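Local coordinates for GMP reductase (Trypanosoma brucei brucei, PDB 6JIG), which probably catalyses the NADPH-dependent deamination of GMP to IMP, with a TIM-barrel catalytic domain and a pair of CBS domains, at residues V235-D240 with S265-N270; A296-I301 with R342-P347. The protein carries 1 engineered substitution. All coordinates share one frame; numbering follows the deposited sequence.

Contact 1 (V235-D240 with S265-N270); sequences VGVKKD and SDLCIN
At the C-terminal rim of the TIM barrel, the turn leaving strand 232-235 meets the first turn of helix 266-277, with Val237 leaning on Leu267 and Cys268. The CB of Val237 points at the helix and lies 3.6 Å from Leu267 O. CG1, anti to the carbonyl carbon (chi1 -62°), lies beside that Leu267 carbonyl and reaches 4.0 Å from Cys268 CA, while CG2 turns to the Leu267 side chain and rests 3.9 Å from Leu267 CB. The Val237 and Leu267 side chains run roughly perpendicular, touching through CG2 against CB and CD1. One water completes the join: it donates to Val237 O and to Leu267 O, each 2.7 Å away, and both of its hydrogens are thereby used to tie the turn to the helix. Ser265 is the N-cap of this helix; its OG accepts a weak bond from Cys268 N at 3.4 Å, and takes part in a second bond with His262 O. On the barrel side, Val237 and Cys268 both pack on Val258 of strand 255-259 and on Ile260, a predicted NAD(+)-binding residue. Leu267 also packs on Thr28 of a second subunit, which covers this end of the helix, while Cys268 and Ile269 turn to the next helix, 294-302.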
loop_
_atom_site.group_PDB
_atom_site.type_symbol
_atom_site.label_atom_id
_atom_site.label_comp_id
_atom_site.label_asym_id
_atom_site.label_seq_id
_atom_site.Cartn_x
_atom_site.Cartn_y
_atom_site.Cartn_z
ATOM N N VAL A 235 -3.407 39.049 21.990
ATOM C CA VAL A 235 -4.504 39.933 21.604
ATOM C C VAL A 235 -4.415 40.195 20.108
ATOM O O VAL A 235 -3.360 40.049 19.488
ATOM C CB VAL A 235 -4.475 41.281 22.351
ATOM C CG1 VAL A 235 -4.527 41.060 23.852
ATOM C CG2 VAL A 235 -3.241 42.095 21.935
ATOM N N GLY A 236 -5.537 40.615 19.537
ATOM C CA GLY A 236 -5.613 41.035 18.152
ATOM C C GLY A 236 -5.416 42.527 18.000
ATOM O O GLY A 236 -4.774 43.182 18.827
ATOM N N VAL A 237 -5.982 43.084 16.927
ATOM C CA VAL A 237 -5.689 44.469 16.579
ATOM C C VAL A 237 -6.983 45.255 16.402
ATOM O O VAL A 237 -6.960 46.389 15.912
ATOM C CB VAL A 237 -4.834 44.563 15.301
ATOM C CG1 VAL A 237 -3.487 43.871 15.512
ATOM C CG2 VAL A 237 -5.583 43.967 14.110
ATOM N N LYS A 238 -8.109 44.652 16.774
ATOM C CA LYS A 238 -9.401 45.303 16.623
ATOM C C LYS A 238 -9.663 46.231 17.812
ATOM O O LYS A 238 -8.961 46.201 18.829
ATOM C CB LYS A 238 -10.513 44.264 16.485
ATOM C CG LYS A 238 -10.548 43.545 15.136
ATOM N N LYS A 239 -10.690 47.074 17.669
ATOM C CA LYS A 239 -11.016 48.027 18.725
ATOM C C LYS A 239 -11.226 47.314 20.054
ATOM O O LYS A 239 -10.686 47.727 21.085
ATOM C CB LYS A 239 -12.261 48.833 18.331
ATOM N N ASP A 240 -11.975 46.211 20.040
ATOM C CA ASP A 240 -12.260 45.479 21.266
ATOM C C ASP A 240 -11.026 44.803 21.861
ATOM O O ASP A 240 -11.028 44.485 23.055
ATOM C CB ASP A 240 -13.340 44.434 20.999
ATOM C CG ASP A 240 -13.815 43.752 22.269
ATOM O OD1 ASP A 240 -14.121 44.464 23.256
ATOM O OD2 ASP A 240 -13.884 42.503 22.281
ATOM N N SER A 265 1.816 45.625 8.979
ATOM C CA SER A 265 0.622 46.313 8.528
ATOM C C SER A 265 0.332 47.435 9.505
ATOM O O SER A 265 0.721 47.378 10.672
ATOM C CB SER A 265 -0.568 45.360 8.442
ATOM O OG SER A 265 -0.849 44.838 9.732
ATOM N N ASP A 266 -0.366 48.461 9.016
ATOM C CA ASP A 266 -0.729 49.567 9.897
ATOM C C ASP A 266 -1.593 49.095 11.056
ATOM O O ASP A 266 -1.494 49.639 12.162
ATOM C CB ASP A 266 -1.425 50.663 9.091
ATOM C CG ASP A 266 -0.461 51.394 8.176
ATOM O OD1 ASP A 266 0.755 51.341 8.444
ATOM O OD2 ASP A 266 -0.905 52.001 7.187
ATOM N N LEU A 267 -2.424 48.072 10.833
ATOM C CA LEU A 267 -3.270 47.541 11.898
ATOM C C LEU A 267 -2.431 47.078 13.078
ATOM O O LEU A 267 -2.759 47.346 14.246
ATOM C CB LEU A 267 -4.106 46.372 11.376
ATOM C CG LEU A 267 -5.300 46.668 10.463
ATOM C CD1 LEU A 267 -6.129 45.412 10.310
ATOM C CD2 LEU A 267 -6.134 47.792 11.023
ATOM N N CYS A 268 -1.346 46.360 12.785
ATOM C CA CYS A 268 -0.493 45.862 13.855
ATOM C C CYS A 268 0.334 46.985 14.452
ATOM O O CYS A 268 0.463 47.088 15.674
ATOM C CB CYS A 268 0.424 44.747 13.308
ATOM S SG CYS A 268 1.507 44.027 14.556
ATOM N N ILE A 269 0.896 47.847 13.606
ATOM C CA ILE A 269 1.719 48.947 14.101
ATOM C C ILE A 269 0.906 49.868 15.008
ATOM O O ILE A 269 1.398 50.360 16.035
ATOM C CB ILE A 269 2.320 49.719 12.913
ATOM C CG1 ILE A 269 3.457 48.917 12.264
ATOM C CG2 ILE A 269 2.791 51.103 13.326
ATOM C CD1 ILE A 269 3.751 49.342 10.828
ATOM N N ASN A 270 -0.350 50.111 14.641
ATOM C CA ASN A 270 -1.187 51.016 15.420
ATOM C C ASN A 270 -1.658 50.368 16.715
ATOM O O ASN A 270 -1.842 51.063 17.722
ATOM C CB ASN A 270 -2.370 51.478 14.569
ATOM C CG ASN A 270 -1.941 52.411 13.458
ATOM O OD1 ASN A 270 -0.892 53.052 13.548
ATOM N ND2 ASN A 270 -2.749 52.502 12.408
HETATM O O HOH W 1 -5.151 48.273 15.221
#

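Contact 2 (A296-I301 with R342-P347)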
loop_
_atom_site.group_PDB
_atom_site.type_symbol
_atom_site.label_atom_id
_atom_site.label_comp_id
_atom_site.label_asym_id
_atom_site.label_seq_id
_atom_site.Cartn_x
_atom_site.Cartn_y
_atom_site.Cartn_z
ATOM N N ALA A 296 10.015 45.022 7.995
ATOM C CA ALA A 296 8.944 44.794 8.960
ATOM C C ALA A 296 9.464 44.883 10.391
ATOM O O ALA A 296 8.788 45.431 11.272
ATOM C CB ALA A 296 8.296 43.431 8.709
ATOM N N ALA A 297 10.653 44.335 10.645
ATOM C CA ALA A 297 11.235 44.453 11.980
ATOM C C ALA A 297 11.449 45.916 12.341
ATOM O O ALA A 297 11.108 46.357 13.448
ATOM C CB ALA A 297 12.551 43.674 12.051
ATOM N N GLU A 298 12.012 46.686 11.413
ATOM C CA GLU A 298 12.238 48.104 11.656
ATOM C C GLU A 298 10.939 48.812 12.016
ATOM O O GLU A 298 10.895 49.601 12.967
ATOM C CB GLU A 298 12.873 48.745 10.418
ATOM C CG GLU A 298 13.157 50.242 10.555
ATOM C CD GLU A 298 14.348 50.531 11.456
ATOM O OE1 GLU A 298 15.278 49.693 11.489
ATOM O OE2 GLU A 298 14.359 51.595 12.127
ATOM N N ALA A 299 9.856 48.506 11.297
ATOM C CA ALA A 299 8.601 49.219 11.518
ATOM C C ALA A 299 8.001 48.882 12.879
ATOM O O ALA A 299 7.492 49.766 13.587
ATOM C CB ALA A 299 7.608 48.890 10.394
ATOM N N LEU A 300 8.023 47.608 13.254
ATOM C CA LEU A 300 7.437 47.235 14.531
ATOM C C LEU A 300 8.294 47.734 15.691
ATOM O O LEU A 300 7.759 48.176 16.713
ATOM C CB LEU A 300 7.224 45.721 14.608
ATOM C CG LEU A 300 6.053 45.135 13.794
ATOM C CD1 LEU A 300 5.805 43.702 14.225
ATOM C CD2 LEU A 300 4.792 45.941 13.984
ATOM N N ILE A 301 9.622 47.698 15.541
ATOM C CA ILE A 301 10.488 48.262 16.575
ATOM C C ILE A 301 10.241 49.763 16.719
ATOM O O ILE A 301 10.138 50.288 17.836
ATOM C CB ILE A 301 11.965 47.962 16.274
ATOM C CG1 ILE A 301 12.240 46.454 16.361
ATOM C CG2 ILE A 301 12.867 48.730 17.246
ATOM C CD1 ILE A 301 13.580 46.062 15.793
ATOM N N ARG A 342 18.782 42.957 16.481
ATOM C CA ARG A 342 19.932 42.913 17.388
ATOM C C ARG A 342 20.553 44.293 17.558
ATOM O O ARG A 342 21.039 44.630 18.641
ATOM C CB ARG A 342 20.980 41.911 16.882
ATOM N N ARG A 343 20.532 45.116 16.509
ATOM C CA ARG A 343 21.111 46.446 16.618
ATOM C C ARG A 343 20.246 47.368 17.463
ATOM O O ARG A 343 20.757 48.344 18.019
ATOM C CB ARG A 343 21.343 47.021 15.217
ATOM C CG ARG A 343 22.356 46.180 14.423
ATOM C CD ARG A 343 22.486 46.533 12.938
ATOM N NE ARG A 343 23.473 45.648 12.304
ATOM C CZ ARG A 343 23.602 45.454 10.991
ATOM N NH1 ARG A 343 22.802 46.081 10.136
ATOM N NH2 ARG A 343 24.530 44.621 10.532
ATOM N N ARG A 344 18.964 47.054 17.614
ATOM C CA ARG A 344 18.055 47.853 18.420
ATOM C C ARG A 344 17.779 47.247 19.795
ATOM O O ARG A 344 17.029 47.848 20.577
ATOM C CB ARG A 344 16.733 48.062 17.666
ATOM C CG ARG A 344 16.890 48.690 16.276
ATOM C CD ARG A 344 17.178 50.192 16.380
ATOM N NE ARG A 344 16.073 50.941 16.979
ATOM C CZ ARG A 344 15.033 51.414 16.301
ATOM N NH1 ARG A 344 14.937 51.207 14.992
ATOM N NH2 ARG A 344 14.076 52.085 16.932
ATOM N N GLY A 345 18.341 46.078 20.097
ATOM C CA GLY A 345 18.134 45.422 21.382
ATOM C C GLY A 345 16.772 44.785 21.585
ATOM O O GLY A 345 16.287 44.725 22.720
ATOM N N VAL A 346 16.142 44.289 20.523
ATOM C CA VAL A 346 14.780 43.774 20.609
ATOM C C VAL A 346 14.831 42.267 20.357
ATOM O O VAL A 346 15.187 41.846 19.249
ATOM C CB VAL A 346 13.851 44.471 19.607
ATOM C CG1 VAL A 346 12.484 43.785 19.574
ATOM C CG2 VAL A 346 13.692 45.958 19.966
ATOM N N PRO A 347 14.482 41.428 21.334
ATOM C CA PRO A 347 14.554 39.975 21.128
ATOM C C PRO A 347 13.524 39.487 20.123
ATOM O O PRO A 347 12.453 40.076 19.962
ATOM C CB PRO A 347 14.276 39.396 22.521
ATOM C CG PRO A 347 14.583 40.540 23.486
ATOM C CD PRO A 347 14.182 41.784 22.731
#
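Arg344, on the last turn of helix 330-344, bends back toward helix 294-302 and brings its guanidinium over Ile301. Two successive bends (chi2 -76°, chi3 -64°) fold the chain so that Ile301 CG2 sits over the centre of one guanidinium face, 3.6 Å from Arg344 CZ. At the edge of the same group, Arg344 NH1 forms a salt bridge of 2.9 Å with Glu298 OE2; the carboxylate and guanidinium planes are 41° apart. NH1 has a second acidic partner in Asp302, whose carboxylate lies close to that of Glu298, and the shared arginine probably eases the repulsion between the two. Gly345 follows with positive phi and ends the helix in a Schellman motif, turning the chain toward the barrel. Val346 then points back at helix 294-302, its CG2 3.9 Å from Ile301 CG1, and the two side chains lie alongside, pointing opposite ways. Both also touch Leu308 of strand 307-310, beneath them. Pro347 continues inward, its backbone bonded to that of Leu308. Neighbouring outer helices packed side by side, with a helix-to-strand turn leading back into the parallel sheet, are typical of the (beta/alpha)8 barrel.

How the contacts relate
From the N terminus, the chain leaves strand 232-235, runs through helix 239-251 and strand 255-259, and returns at 265-270, where contact 1 closes the first loop. After the rest of helix 266-277 and strand 285-291 it enters helix 294-302, the opening side of contact 2, and passes strand 307-310 and helix 330-344 before 342-347 closes the second loop. The two are in series, neither nested nor crossed, with centres about 18 Å apart. They meet directly through helices 266-277 and 294-302: Leu300 CD2 lies 3.8 Å from Cys268 SG, and Ile269 CD1 lies 3.9 Å from Ala299 CB. Together they join successive beta-alpha units around one side of the barrel.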